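Local coordinates for p800 reaction center core protein (Heliobacterium modesticaldum, PDB 5V8K) that forms the core of a homodimeric photosynthetic reaction center, holding bacteriochlorophylls in the membrane and binding a [4Fe-4S] cluster that probably takes up the transferred electrons, at residues Ala83-His86 against Leu87-Ala90; Ser406-Thr409 against Thr410-Met414; Phe446-Leu449 against Gln450-Pro454; Ala480-Ala483 against Thr484-His488. All blocks are in the same frame, centred on the assembly; numbering follows the deposited sequence.

Interaction 1 of 4, residues Ala83-His86 against Leu87-Ala90; sequences ARMH and LLAA. With GBF (Bacteriochlorophyll g), chain J.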
loop_
_atom_site.group_PDB
_atom_site.type_symbol
_atom_site.label_atom_id
_atom_site.label_comp_id
_atom_site.label_asym_id
_atom_site.label_seq_id
_atom_site.Cartn_x
_atom_site.Cartn_y
_atom_site.Cartn_z
ATOM N N ALA A 83 10.308 -40.874 -1.485
ATOM C CA ALA A 83 11.166 -39.701 -1.384
ATOM C C ALA A 83 12.615 -40.046 -1.706
ATOM O O ALA A 83 13.300 -39.275 -2.387
ATOM C CB ALA A 83 11.054 -39.091 0.008
ATOM N N ARG A 84 13.090 -41.211 -1.253
ATOM C CA ARG A 84 14.486 -41.591 -1.446
ATOM C C ARG A 84 14.773 -41.975 -2.885
ATOM O O ARG A 84 15.865 -41.712 -3.393
ATOM C CB ARG A 84 14.836 -42.743 -0.520
ATOM C CG ARG A 84 14.915 -42.342 0.911
ATOM C CD ARG A 84 14.887 -43.574 1.836
ATOM N NE ARG A 84 14.810 -43.083 3.196
ATOM C CZ ARG A 84 14.652 -43.837 4.268
ATOM N NH1 ARG A 84 14.542 -45.139 4.138
ATOM N NH2 ARG A 84 14.587 -43.270 5.459
ATOM N N MET A 85 13.819 -42.598 -3.563
ATOM C CA MET A 85 14.027 -42.878 -4.976
ATOM C C MET A 85 14.052 -41.604 -5.811
ATOM O O MET A 85 14.787 -41.530 -6.796
ATOM C CB MET A 85 12.951 -43.838 -5.482
ATOM C CG MET A 85 12.957 -45.193 -4.771
ATOM S SD MET A 85 14.158 -46.298 -5.484
ATOM C CE MET A 85 15.723 -45.740 -4.884
ATOM N N HIS A 86 13.248 -40.601 -5.457
ATOM C CA HIS A 86 13.293 -39.356 -6.216
ATOM C C HIS A 86 14.565 -38.581 -5.949
ATOM O O HIS A 86 15.032 -37.847 -6.832
ATOM C CB HIS A 86 12.078 -38.484 -5.910
ATOM C CG HIS A 86 10.857 -38.975 -6.585
ATOM N ND1 HIS A 86 10.099 -40.017 -6.093
ATOM C CD2 HIS A 86 10.319 -38.643 -7.773
ATOM C CE1 HIS A 86 9.109 -40.259 -6.927
ATOM N NE2 HIS A 86 9.221 -39.441 -7.951
ATOM N N LEU A 87 15.113 -38.706 -4.740
ATOM C CA LEU A 87 16.403 -38.103 -4.443
ATOM C C LEU A 87 17.498 -38.761 -5.270
ATOM O O LEU A 87 18.346 -38.076 -5.852
ATOM C CB LEU A 87 16.722 -38.221 -2.958
ATOM C CG LEU A 87 18.064 -37.612 -2.555
ATOM C CD1 LEU A 87 18.106 -36.118 -2.789
ATOM C CD2 LEU A 87 18.316 -37.881 -1.111
ATOM N N LEU A 88 17.507 -40.099 -5.310
ATOM C CA LEU A 88 18.431 -40.817 -6.173
ATOM C C LEU A 88 18.355 -40.291 -7.598
ATOM O O LEU A 88 19.380 -39.979 -8.214
ATOM C CB LEU A 88 18.121 -42.325 -6.146
ATOM C CG LEU A 88 19.069 -43.176 -7.004
ATOM C CD1 LEU A 88 20.490 -42.989 -6.542
ATOM C CD2 LEU A 88 18.724 -44.671 -6.976
ATOM N N ALA A 89 17.130 -40.185 -8.134
ATOM C CA ALA A 89 16.928 -39.655 -9.484
ATOM C C ALA A 89 17.483 -38.240 -9.613
ATOM O O ALA A 89 18.151 -37.915 -10.598
ATOM C CB ALA A 89 15.438 -39.680 -9.824
ATOM N N ALA A 90 17.250 -37.398 -8.609
ATOM C CA ALA A 90 17.764 -36.032 -8.662
ATOM C C ALA A 90 19.288 -36.014 -8.733
ATOM O O ALA A 90 19.875 -35.245 -9.508
ATOM C CB ALA A 90 17.285 -35.235 -7.450
HETATM MG MG GBF J . 7.781 -39.624 -9.926
HETATM C CHA GBF J . 4.986 -38.336 -8.243
HETATM C CHB GBF J . 6.575 -42.695 -9.487
HETATM C CHC GBF J . 10.332 -40.625 -11.988
HETATM C CHD GBF J . 8.583 -36.222 -10.772
HETATM N NA GBF J . 6.251 -40.366 -8.923
HETATM C C1A GBF J . 5.204 -39.823 -8.290
HETATM C C2A GBF J . 4.062 -40.725 -7.915
HETATM C C3A GBF J . 4.793 -42.058 -7.967
HETATM C C4A GBF J . 5.947 -41.678 -8.859
HETATM C CMA GBF J . 5.303 -42.559 -6.599
HETATM C CAA GBF J . 2.788 -40.744 -8.768
HETATM C CBA GBF J . 3.064 -40.926 -10.248
HETATM C CGA GBF J . 3.560 -39.673 -10.909
HETATM O O1A GBF J . 2.978 -38.603 -10.792
HETATM O O2A GBF J . 4.415 -39.864 -12.046
HETATM N NB GBF J . 8.313 -41.428 -10.707
HETATM C C1B GBF J . 7.756 -42.605 -10.370
HETATM C C2B GBF J . 8.369 -43.619 -11.085
HETATM C C3B GBF J . 9.423 -43.041 -11.773
HETATM C C4B GBF J . 9.401 -41.657 -11.452
HETATM C CMB GBF J . 7.974 -45.075 -11.099
HETATM C CAB GBF J . 10.293 -43.873 -12.639
HETATM C CBB GBF J . 11.398 -43.556 -13.256
HETATM N NC GBF J . 9.120 -38.637 -11.123
HETATM C C1C GBF J . 10.112 -39.181 -11.821
HETATM C C2C GBF J . 11.171 -38.441 -12.554
HETATM C C3C GBF J . 10.523 -37.192 -12.129
HETATM C C4C GBF J . 9.381 -37.330 -11.337
HETATM C CMC GBF J . 12.532 -38.694 -11.906
HETATM C CAC GBF J . 11.041 -35.842 -12.493
HETATM C CBC GBF J . 12.264 -35.627 -13.365
HETATM N ND GBF J . 7.082 -37.750 -9.663
HETATM C C1D GBF J . 7.384 -36.491 -9.959
HETATM C C2D GBF J . 6.473 -35.259 -9.451
HETATM C C3D GBF J . 5.622 -36.174 -8.829
HETATM C C4D GBF J . 5.933 -37.557 -8.923
HETATM C CMD GBF J . 6.490 -33.773 -9.599
HETATM C CAD GBF J . 4.394 -36.081 -8.002
HETATM O OBD GBF J . 3.648 -35.125 -7.633
HETATM C CBD GBF J . 4.022 -37.464 -7.525
HETATM C CGD GBF J . 4.018 -37.566 -6.037
HETATM O O1D GBF J . 4.905 -37.205 -5.281
HETATM O O2D GBF J . 2.879 -38.126 -5.408
HETATM C CED GBF J . 2.980 -38.021 -3.992
HETATM C C1 GBF J . 5.174 -38.774 -12.532
HETATM C C2 GBF J . 6.437 -39.272 -13.208
HETATM C C3 GBF J . 6.396 -39.887 -14.388
HETATM C C4 GBF J . 5.070 -40.080 -15.032
HETATM C C5 GBF J . 7.669 -40.397 -15.035
HETATM C C6 GBF J . 7.575 -41.891 -15.342
HETATM C C7 GBF J . 8.895 -42.406 -15.894
HETATM C C8 GBF J . 8.969 -43.257 -16.936
HETATM C C9 GBF J . 10.311 -43.734 -17.451
HETATM C C10 GBF J . 7.741 -43.747 -17.642
#
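Both M85 and H86 meet the following turn of helix 77-97 here, within a predicted membrane span, and H86 is an axial histidine ligand to a bacteriochlorophyll g, as in other type I reaction centers. Its NE2 binds the magnesium of the pigment at 2.5 Å. CG of H86 lies beside the backbone N, anti to the carbonyl carbon (chi1 -76°), which swings the imidazole out from the helix until NE2 points at the metal. The same pigment is touched one turn further on, where A89 CB comes within 3.7 Å of its methyl carbon CMC. What fixes the imidazole's rotation lies in the second shell: ND1 is hydrogen-bonded to the carbonyl O of V82, and the side chain also packs against V36 and S37 of helix 18-39. The helix itself supplies four successive i to i+4 bonds, among them A90 N to H86 O at 2.9 Å and the straighter L88 N to R84 O, with an N-H...O angle of 170°. R84 serves a different bacteriochlorophyll g, its NE hydrogen-bonded to the pigment oxygen OBD. On the more exposed flank M85 and L88 run side by side in the same direction, and the terminal methyl CE of M85 rests 3.8 Å from CD2 of L88.

Interaction 2 of 4, residues Ser406-Thr409 against Thr410-Met414; sequences SPWT and TKVGM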
loop_
_atom_site.group_PDB
_atom_site.type_symbol
_atom_site.label_atom_id
_atom_site.label_comp_id
_atom_site.label_asym_id
_atom_site.label_seq_id
_atom_site.Cartn_x
_atom_site.Cartn_y
_atom_site.Cartn_z
ATOM N N SER A 406 5.559 4.142 -31.465
ATOM C CA SER A 406 4.206 4.351 -30.991
ATOM C C SER A 406 3.786 5.752 -31.358
ATOM O O SER A 406 4.621 6.569 -31.801
ATOM C CB SER A 406 4.103 4.134 -29.477
ATOM O OG SER A 406 4.696 5.223 -28.801
ATOM N N PRO A 407 2.511 6.093 -31.229
ATOM C CA PRO A 407 2.112 7.481 -31.466
ATOM C C PRO A 407 2.865 8.443 -30.563
ATOM O O PRO A 407 3.130 9.577 -30.972
ATOM C CB PRO A 407 0.604 7.474 -31.190
ATOM C CG PRO A 407 0.196 6.039 -31.292
ATOM C CD PRO A 407 1.356 5.219 -30.936
ATOM N N TRP A 408 3.270 7.995 -29.371
ATOM C CA TRP A 408 3.995 8.862 -28.449
ATOM C C TRP A 408 5.408 9.167 -28.957
ATOM O O TRP A 408 5.828 10.331 -28.960
ATOM C CB TRP A 408 4.009 8.224 -27.053
ATOM C CG TRP A 408 4.599 9.086 -26.020
ATOM C CD1 TRP A 408 3.946 9.992 -25.214
ATOM C CD2 TRP A 408 5.979 9.150 -25.670
ATOM N NE1 TRP A 408 4.854 10.617 -24.383
ATOM C CE2 TRP A 408 6.104 10.113 -24.643
ATOM C CE3 TRP A 408 7.135 8.490 -26.134
ATOM C CZ2 TRP A 408 7.332 10.448 -24.090
ATOM C CZ3 TRP A 408 8.361 8.818 -25.577
ATOM C CH2 TRP A 408 8.453 9.797 -24.575
ATOM N N THR A 409 6.147 8.147 -29.435
ATOM C CA THR A 409 7.509 8.396 -29.927
ATOM C C THR A 409 7.485 9.299 -31.150
ATOM O O THR A 409 8.381 10.129 -31.350
ATOM C CB THR A 409 8.252 7.087 -30.272
ATOM O OG1 THR A 409 7.584 6.381 -31.334
ATOM C CG2 THR A 409 8.388 6.171 -29.074
ATOM N N THR A 410 6.477 9.146 -31.996
ATOM C CA THR A 410 6.315 10.071 -33.108
ATOM C C THR A 410 5.931 11.473 -32.629
ATOM O O THR A 410 6.497 12.471 -33.091
ATOM C CB THR A 410 5.287 9.505 -34.078
ATOM O OG1 THR A 410 5.848 8.342 -34.705
ATOM C CG2 THR A 410 4.918 10.507 -35.147
ATOM N N LYS A 411 4.977 11.575 -31.707
ATOM C CA LYS A 411 4.601 12.876 -31.159
ATOM C C LYS A 411 5.808 13.663 -30.650
ATOM O O LYS A 411 5.894 14.877 -30.853
ATOM C CB LYS A 411 3.595 12.697 -30.023
ATOM C CG LYS A 411 3.157 14.008 -29.417
ATOM C CD LYS A 411 2.260 13.830 -28.194
ATOM C CE LYS A 411 1.827 15.194 -27.655
ATOM N NZ LYS A 411 1.602 16.207 -28.747
ATOM N N VAL A 412 6.724 13.005 -29.926
ATOM C CA VAL A 412 7.855 13.715 -29.329
ATOM C C VAL A 412 9.076 13.766 -30.229
ATOM O O VAL A 412 10.132 14.227 -29.785
ATOM C CB VAL A 412 8.293 13.099 -27.981
ATOM C CG1 VAL A 412 7.110 12.923 -27.075
ATOM C CG2 VAL A 412 9.027 11.771 -28.167
ATOM N N GLY A 413 8.992 13.279 -31.456
ATOM C CA GLY A 413 10.093 13.414 -32.393
ATOM C C GLY A 413 11.163 12.338 -32.362
ATOM O O GLY A 413 12.228 12.541 -32.955
ATOM N N MET A 414 10.916 11.193 -31.721
ATOM C CA MET A 414 11.888 10.099 -31.720
ATOM C C MET A 414 11.781 9.224 -32.966
ATOM O O MET A 414 10.697 9.007 -33.512
ATOM C CB MET A 414 11.694 9.172 -30.522
ATOM C CG MET A 414 11.974 9.769 -29.179
ATOM S SD MET A 414 11.447 8.626 -27.923
ATOM C CE MET A 414 12.529 7.229 -28.193
HETATM O O HOH W 1 8.391 7.291 -33.755
#
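S406-M414 spans the short helix 407-411 and both its ends: S406 takes the N-cap, and the chain leaves through a Schellman motif at G413, whose phi is positive (87°). At the start, S406 OG accepts weak bonds from the backbone N atoms of W408 and T409, while its hydroxyl is also hydrogen-bonded to E548 of the second subunit. At the finish, T409 O receives M414 N at 2.8 Å, and T410 O receives G413 N at 3.1 Å. This reversal carries M414 back over the last turn, its CB 4.0 Å from T409 CB and the two side chains at about a right angle. W408 has CG anti to the backbone N (chi1 -174°), which sends the indole along the helix toward V412. CG1 of V412 sits over one face in a CH-pi contact, 4.0 Å from the six-membered ring's centroid, and M414 SD approaches CZ3 of W408 obliquely at 3.9 Å, a Met-aromatic contact. A water joins T409 OG1, T410 OG1 and M414 O, donating to the last at 2.9 Å. With NE1 of W408 hydrogen-bonded to D547 of the second subunit, this is an N-capped helix closed by a Schellman motif, at the homodimer interface.

Interaction 3 of 4, residues Phe446-Leu449 against Gln450-Pro454; sequences FFSL and QVIAP. With GBF (Bacteriochlorophyll g), chain D.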
loop_
_atom_site.group_PDB
_atom_site.type_symbol
_atom_site.label_atom_id
_atom_site.label_comp_id
_atom_site.label_asym_id
_atom_site.label_seq_id
_atom_site.Cartn_x
_atom_site.Cartn_y
_atom_site.Cartn_z
ATOM N N PHE A 446 1.692 -6.342 -12.429
ATOM C CA PHE A 446 0.965 -5.526 -11.449
ATOM C C PHE A 446 -0.537 -5.588 -11.694
ATOM O O PHE A 446 -1.325 -5.809 -10.770
ATOM C CB PHE A 446 1.395 -4.049 -11.538
ATOM C CG PHE A 446 2.712 -3.725 -10.894
ATOM C CD1 PHE A 446 2.915 -3.941 -9.552
ATOM C CD2 PHE A 446 3.727 -3.147 -11.635
ATOM C CE1 PHE A 446 4.168 -3.618 -8.942
ATOM C CE2 PHE A 446 4.976 -2.830 -11.061
ATOM C CZ PHE A 446 5.190 -3.076 -9.703
ATOM N N PHE A 447 -0.952 -5.293 -12.930
ATOM C CA PHE A 447 -2.371 -5.250 -13.282
ATOM C C PHE A 447 -3.054 -6.610 -13.088
ATOM O O PHE A 447 -4.274 -6.675 -12.863
ATOM C CB PHE A 447 -2.522 -4.801 -14.748
ATOM C CG PHE A 447 -2.409 -3.280 -14.988
ATOM C CD1 PHE A 447 -1.925 -2.411 -14.025
ATOM C CD2 PHE A 447 -2.805 -2.751 -16.195
ATOM C CE1 PHE A 447 -1.831 -1.028 -14.278
ATOM C CE2 PHE A 447 -2.705 -1.366 -16.451
ATOM C CZ PHE A 447 -2.224 -0.518 -15.476
ATOM N N SER A 448 -2.293 -7.702 -13.201
ATOM C CA SER A 448 -2.879 -9.045 -13.136
ATOM C C SER A 448 -3.483 -9.334 -11.777
ATOM O O SER A 448 -4.275 -10.273 -11.651
ATOM C CB SER A 448 -1.842 -10.125 -13.481
ATOM O OG SER A 448 -0.919 -10.341 -12.408
ATOM N N LEU A 449 -3.138 -8.552 -10.766
ATOM C CA LEU A 449 -3.841 -8.636 -9.494
ATOM C C LEU A 449 -5.329 -8.334 -9.599
ATOM O O LEU A 449 -6.083 -8.785 -8.724
ATOM C CB LEU A 449 -3.226 -7.694 -8.461
ATOM C CG LEU A 449 -1.777 -8.060 -8.146
ATOM C CD1 LEU A 449 -1.144 -7.039 -7.246
ATOM C CD2 LEU A 449 -1.676 -9.447 -7.488
ATOM N N GLN A 450 -5.775 -7.585 -10.626
ATOM C CA GLN A 450 -7.204 -7.406 -10.846
ATOM C C GLN A 450 -7.900 -8.642 -11.400
ATOM O O GLN A 450 -9.137 -8.660 -11.480
ATOM C CB GLN A 450 -7.418 -6.215 -11.800
ATOM C CG GLN A 450 -7.055 -4.914 -11.185
ATOM C CD GLN A 450 -7.622 -4.823 -9.815
ATOM O OE1 GLN A 450 -6.918 -4.999 -8.832
ATOM N NE2 GLN A 450 -8.934 -4.637 -9.740
ATOM N N VAL A 451 -7.143 -9.655 -11.799
ATOM C CA VAL A 451 -7.688 -10.971 -12.115
ATOM C C VAL A 451 -7.606 -11.899 -10.898
ATOM O O VAL A 451 -8.597 -12.510 -10.490
ATOM C CB VAL A 451 -6.943 -11.576 -13.329
ATOM C CG1 VAL A 451 -7.461 -12.945 -13.648
ATOM C CG2 VAL A 451 -7.037 -10.646 -14.557
ATOM N N ILE A 452 -6.426 -11.964 -10.277
ATOM C CA ILE A 452 -6.177 -12.932 -9.226
ATOM C C ILE A 452 -7.040 -12.650 -7.996
ATOM O O ILE A 452 -7.625 -13.564 -7.418
ATOM C CB ILE A 452 -4.674 -12.959 -8.887
ATOM C CG1 ILE A 452 -3.916 -13.517 -10.098
ATOM C CG2 ILE A 452 -4.381 -13.860 -7.656
ATOM C CD1 ILE A 452 -2.410 -13.227 -10.091
ATOM N N ALA A 453 -7.134 -11.390 -7.575
ATOM C CA ALA A 453 -7.804 -11.124 -6.304
ATOM C C ALA A 453 -9.299 -11.394 -6.382
ATOM O O ALA A 453 -9.806 -12.201 -5.577
ATOM C CB ALA A 453 -7.511 -9.698 -5.845
ATOM N N PRO A 454 -10.050 -10.827 -7.316
ATOM C CA PRO A 454 -11.471 -11.174 -7.394
ATOM C C PRO A 454 -11.724 -12.660 -7.620
ATOM O O PRO A 454 -12.733 -13.194 -7.153
ATOM C CB PRO A 454 -11.969 -10.344 -8.600
ATOM C CG PRO A 454 -10.900 -9.465 -8.933
ATOM C CD PRO A 454 -9.653 -9.906 -8.410
HETATM MG MG GBF D . -7.221 -1.787 -6.383
HETATM C CHA GBF D . -7.940 -0.980 -3.044
HETATM C CHB GBF D . -10.391 -1.189 -7.113
HETATM C CHC GBF D . -6.163 -1.641 -9.671
HETATM C CHD GBF D . -3.795 -1.945 -5.469
HETATM N NA GBF D . -8.855 -1.321 -5.317
HETATM C C1A GBF D . -9.082 -1.199 -3.976
HETATM C C2A GBF D . -10.499 -1.051 -3.448
HETATM C C3A GBF D . -11.249 -1.088 -4.783
HETATM C C4A GBF D . -10.091 -1.243 -5.800
HETATM C CMA GBF D . -12.189 -2.275 -4.783
HETATM C CAA GBF D . -10.923 0.181 -2.634
HETATM C CBA GBF D . -12.301 -0.057 -2.017
HETATM C CGA GBF D . -13.342 0.768 -2.772
HETATM O O1A GBF D . -13.076 1.530 -3.705
HETATM O O2A GBF D . -14.679 0.719 -2.258
HETATM N NB GBF D . -8.153 -1.385 -8.134
HETATM C C1B GBF D . -9.485 -1.284 -8.289
HETATM C C2B GBF D . -9.786 -1.206 -9.664
HETATM C C3B GBF D . -8.574 -1.326 -10.338
HETATM C C4B GBF D . -7.589 -1.469 -9.345
HETATM C CMB GBF D . -11.159 -1.077 -10.233
HETATM C CAB GBF D . -8.306 -1.392 -11.784
HETATM C CBB GBF D . -9.157 -1.579 -12.727
HETATM N NC GBF D . -5.390 -1.660 -7.339
HETATM C C1C GBF D . -5.140 -1.786 -8.637
HETATM C C2C GBF D . -3.802 -2.063 -9.276
HETATM C C3C GBF D . -3.230 -2.154 -7.917
HETATM C C4C GBF D . -4.130 -1.942 -6.881
HETATM C CMC GBF D . -3.784 -3.304 -10.134
HETATM C CAC GBF D . -1.813 -2.456 -7.643
HETATM C CBC GBF D . -0.702 -2.669 -8.695
HETATM N ND GBF D . -6.089 -1.629 -4.766
HETATM C C1D GBF D . -4.811 -1.621 -4.463
HETATM C C2D GBF D . -4.290 -1.177 -3.039
HETATM C C3D GBF D . -5.619 -1.003 -2.639
HETATM C C4D GBF D . -6.654 -1.249 -3.573
HETATM C CMD GBF D . -2.914 -1.077 -2.476
HETATM C CAD GBF D . -6.318 -0.749 -1.374
HETATM O OBD GBF D . -5.910 -0.207 -0.277
HETATM C CBD GBF D . -7.805 -0.704 -1.600
HETATM C CGD GBF D . -8.476 -1.687 -0.665
HETATM O O1D GBF D . -8.881 -2.808 -0.970
HETATM O O2D GBF D . -8.591 -1.306 0.724
HETATM C CED GBF D . -9.032 -2.267 1.669
HETATM C C1 GBF D . -15.702 1.506 -2.850
HETATM C C2 GBF D . -15.614 2.915 -2.365
HETATM C C3 GBF D . -16.462 3.376 -1.435
HETATM C C4 GBF D . -17.471 2.447 -0.819
HETATM C C5 GBF D . -16.362 4.802 -0.975
HETATM C C6 GBF D . -17.559 5.663 -1.407
HETATM C C7 GBF D . -17.515 5.897 -2.909
HETATM C C8 GBF D . -17.653 7.095 -3.496
HETATM C C9 GBF D . -17.805 8.348 -2.717
HETATM C C10 GBF D . -17.559 7.207 -4.992
HETATM C C11 GBF D . -16.088 7.021 -5.317
HETATM C C12 GBF D . -15.373 8.251 -4.850
HETATM C C13 GBF D . -14.202 8.217 -4.214
HETATM C C14 GBF D . -13.610 9.520 -3.835
HETATM C C15 GBF D . -13.500 6.966 -3.856
HETATM O O HOH W 2 -7.506 -4.352 -6.448
#
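Q450 N bonds to F447 O at 2.8 Å, an i to i+3 link that marks a tightened turn where helix 437-447 passes into helix 449-459. The carbonyl of S448 is gripped twice, by V451 N from well above its plane and by I452 N, which lies in the plane at 3.1 Å. Regular i to i+4 bonding is thus resumed, with A453 N following onto L449 O; P454, having no N-H to give, kinks the next turn.

In van der Waals contact, the methyl CD1 of I452 reaches back to within 4.0 Å of S448 OG, a hydroxyl itself hydrogen-bonded to I445 O. Both side chains, with L449, pack on F587 of helix 575-599, and F447 stacks with F391.

One bacteriochlorophyll g meets F446, F447 and Q450, while A453 touches a bacteriochlorophyll g'. A bend at chi2 (-46°) lays the Q450 amide against the macrocycle of the former, NE2 lying 3.4 Å from C3B. Q450 OE1 accepts a short 2.5 Å bond from a water that in turn binds the magnesium at 2.6 Å. F446 CB touches the pigment's CBC at 3.8 Å. The result is a water-mediated axial ligation in the buried core, where glutamine in the second shell holds the water that occupies the metal's coordination site.

Interaction 4 of 4, residues Ala480-Ala483 against Thr484-His488; sequences AALA and TFNSH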
loop_
_atom_site.group_PDB
_atom_site.type_symbol
_atom_site.label_atom_id
_atom_site.label_comp_id
_atom_site.label_asym_id
_atom_site.label_seq_id
_atom_site.Cartn_x
_atom_site.Cartn_y
_atom_site.Cartn_z
ATOM N N ALA A 480 -31.714 -16.419 -1.222
ATOM C CA ALA A 480 -32.059 -17.002 -2.515
ATOM C C ALA A 480 -30.799 -17.403 -3.266
ATOM O O ALA A 480 -30.760 -18.457 -3.907
ATOM C CB ALA A 480 -32.893 -16.022 -3.349
ATOM N N ALA A 481 -29.762 -16.572 -3.183
ATOM C CA ALA A 481 -28.492 -16.874 -3.835
ATOM C C ALA A 481 -27.838 -18.114 -3.224
ATOM O O ALA A 481 -27.233 -18.934 -3.930
ATOM C CB ALA A 481 -27.557 -15.667 -3.708
ATOM N N LEU A 482 -27.960 -18.266 -1.908
ATOM C CA LEU A 482 -27.400 -19.425 -1.233
ATOM C C LEU A 482 -28.097 -20.707 -1.673
ATOM O O LEU A 482 -27.445 -21.729 -1.863
ATOM C CB LEU A 482 -27.518 -19.237 0.273
ATOM C CG LEU A 482 -27.088 -20.415 1.160
ATOM C CD1 LEU A 482 -25.617 -20.660 1.033
ATOM C CD2 LEU A 482 -27.421 -20.108 2.560
ATOM N N ALA A 483 -29.420 -20.681 -1.831
ATOM C CA ALA A 483 -30.145 -21.882 -2.256
ATOM C C ALA A 483 -29.665 -22.354 -3.631
ATOM O O ALA A 483 -29.315 -23.524 -3.811
ATOM C CB ALA A 483 -31.650 -21.611 -2.264
ATOM N N THR A 484 -29.618 -21.451 -4.619
ATOM C CA THR A 484 -29.237 -21.878 -5.963
ATOM C C THR A 484 -27.732 -22.095 -6.098
ATOM O O THR A 484 -27.292 -22.839 -6.980
ATOM C CB THR A 484 -29.730 -20.860 -6.993
ATOM O OG1 THR A 484 -29.197 -19.574 -6.695
ATOM C CG2 THR A 484 -31.207 -20.733 -6.914
ATOM N N PHE A 485 -26.936 -21.484 -5.232
ATOM C CA PHE A 485 -25.517 -21.829 -5.156
ATOM C C PHE A 485 -25.348 -23.286 -4.704
ATOM O O PHE A 485 -24.639 -24.089 -5.339
ATOM C CB PHE A 485 -24.839 -20.848 -4.192
ATOM C CG PHE A 485 -23.373 -21.040 -4.007
ATOM C CD1 PHE A 485 -22.896 -21.903 -3.029
ATOM C CD2 PHE A 485 -22.470 -20.301 -4.737
ATOM C CE1 PHE A 485 -21.514 -22.057 -2.815
ATOM C CE2 PHE A 485 -21.110 -20.442 -4.543
ATOM C CZ PHE A 485 -20.630 -21.339 -3.560
ATOM N N ASN A 486 -26.041 -23.651 -3.631
ATOM C CA ASN A 486 -25.934 -25.002 -3.087
ATOM C C ASN A 486 -26.453 -26.036 -4.064
ATOM O O ASN A 486 -25.876 -27.113 -4.193
ATOM C CB ASN A 486 -26.694 -25.094 -1.767
ATOM C CG ASN A 486 -25.952 -24.419 -0.658
ATOM O OD1 ASN A 486 -24.797 -24.066 -0.818
ATOM N ND2 ASN A 486 -26.589 -24.256 0.478
ATOM N N SER A 487 -27.506 -25.714 -4.795
ATOM C CA SER A 487 -28.082 -26.704 -5.674
ATOM C C SER A 487 -27.488 -26.681 -7.076
ATOM O O SER A 487 -27.545 -27.703 -7.759
ATOM C CB SER A 487 -29.601 -26.506 -5.714
ATOM O OG SER A 487 -29.908 -25.323 -6.422
ATOM N N HIS A 488 -26.913 -25.561 -7.541
ATOM C CA HIS A 488 -26.432 -25.502 -8.922
ATOM C C HIS A 488 -24.979 -25.105 -9.120
ATOM O O HIS A 488 -24.496 -25.248 -10.244
ATOM C CB HIS A 488 -27.295 -24.551 -9.762
ATOM C CG HIS A 488 -28.636 -25.117 -10.080
ATOM N ND1 HIS A 488 -29.661 -25.146 -9.163
ATOM C CD2 HIS A 488 -29.110 -25.709 -11.198
ATOM C CE1 HIS A 488 -30.714 -25.733 -9.704
ATOM N NE2 HIS A 488 -30.407 -26.078 -10.941
HETATM O O HOH W 3 -26.345 -18.584 -6.822
#
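The carbonyl oxygen of A481 is held by two donors: F485 N, at 2.9 Å, and a water that gives it a proton at 3.0 Å. That water also pairs with T484 OG1, making a bridge between the threonine hydroxyl and the carbonyl three residues earlier. OG1 lies between the backbone N and the carbonyl carbon (chi1 58°), the torsion that turns it back toward the preceding turn of the helix; K373 O, in the loop after helix 364-370, is also within hydrogen-bonding reach of OG1, and the two acceptors would have to share its single proton. The backbone of the helix carries on with N486 N to L482 O at 3.0 Å and S487 N to A483 O at an equal distance. These residues are the C-terminal end of an alpha-helix with regular i to i+4 bonds, helix 475-488, which follows helix 449-459, in a predicted membrane span, in this type I reaction center core. On the outer side L482 and N486 lean together: CD1 of the leucine comes within 3.8 Å of ND2 of the amide, with the two side chains oblique to each other. F485 has CG anti to the backbone N (chi1 -179°), which carries the buried side chain out to H492 and L497. At the C-terminal end H488 N bonds to T484 O, and H488, which touches a bacteriochlorophyll g, has its ND1 paired with S487 OG at 2.8 Å.

In the fold
The four contacts are strung in series along the chain and none touches another. Interactions 1 and 3 offer two solutions to one problem, supplying a bacteriochlorophyll g magnesium with an axial ligand: directly by histidine in one, through a glutamine-held water in the other, with their centres about 37 Å apart. Interaction 3 lies nearest the chain's centre, beside further pigments of the core. Interaction 2, with its centre about 30 Å from that of interaction 3, sits at the subunit interface, W408 about 9 Å from the iron-sulfur cluster by nearest atoms. Interaction 4, whose nearest atoms are about 11 Å from interaction 3, follows it in sequence, and H488 reaches another bacteriochlorophyll g.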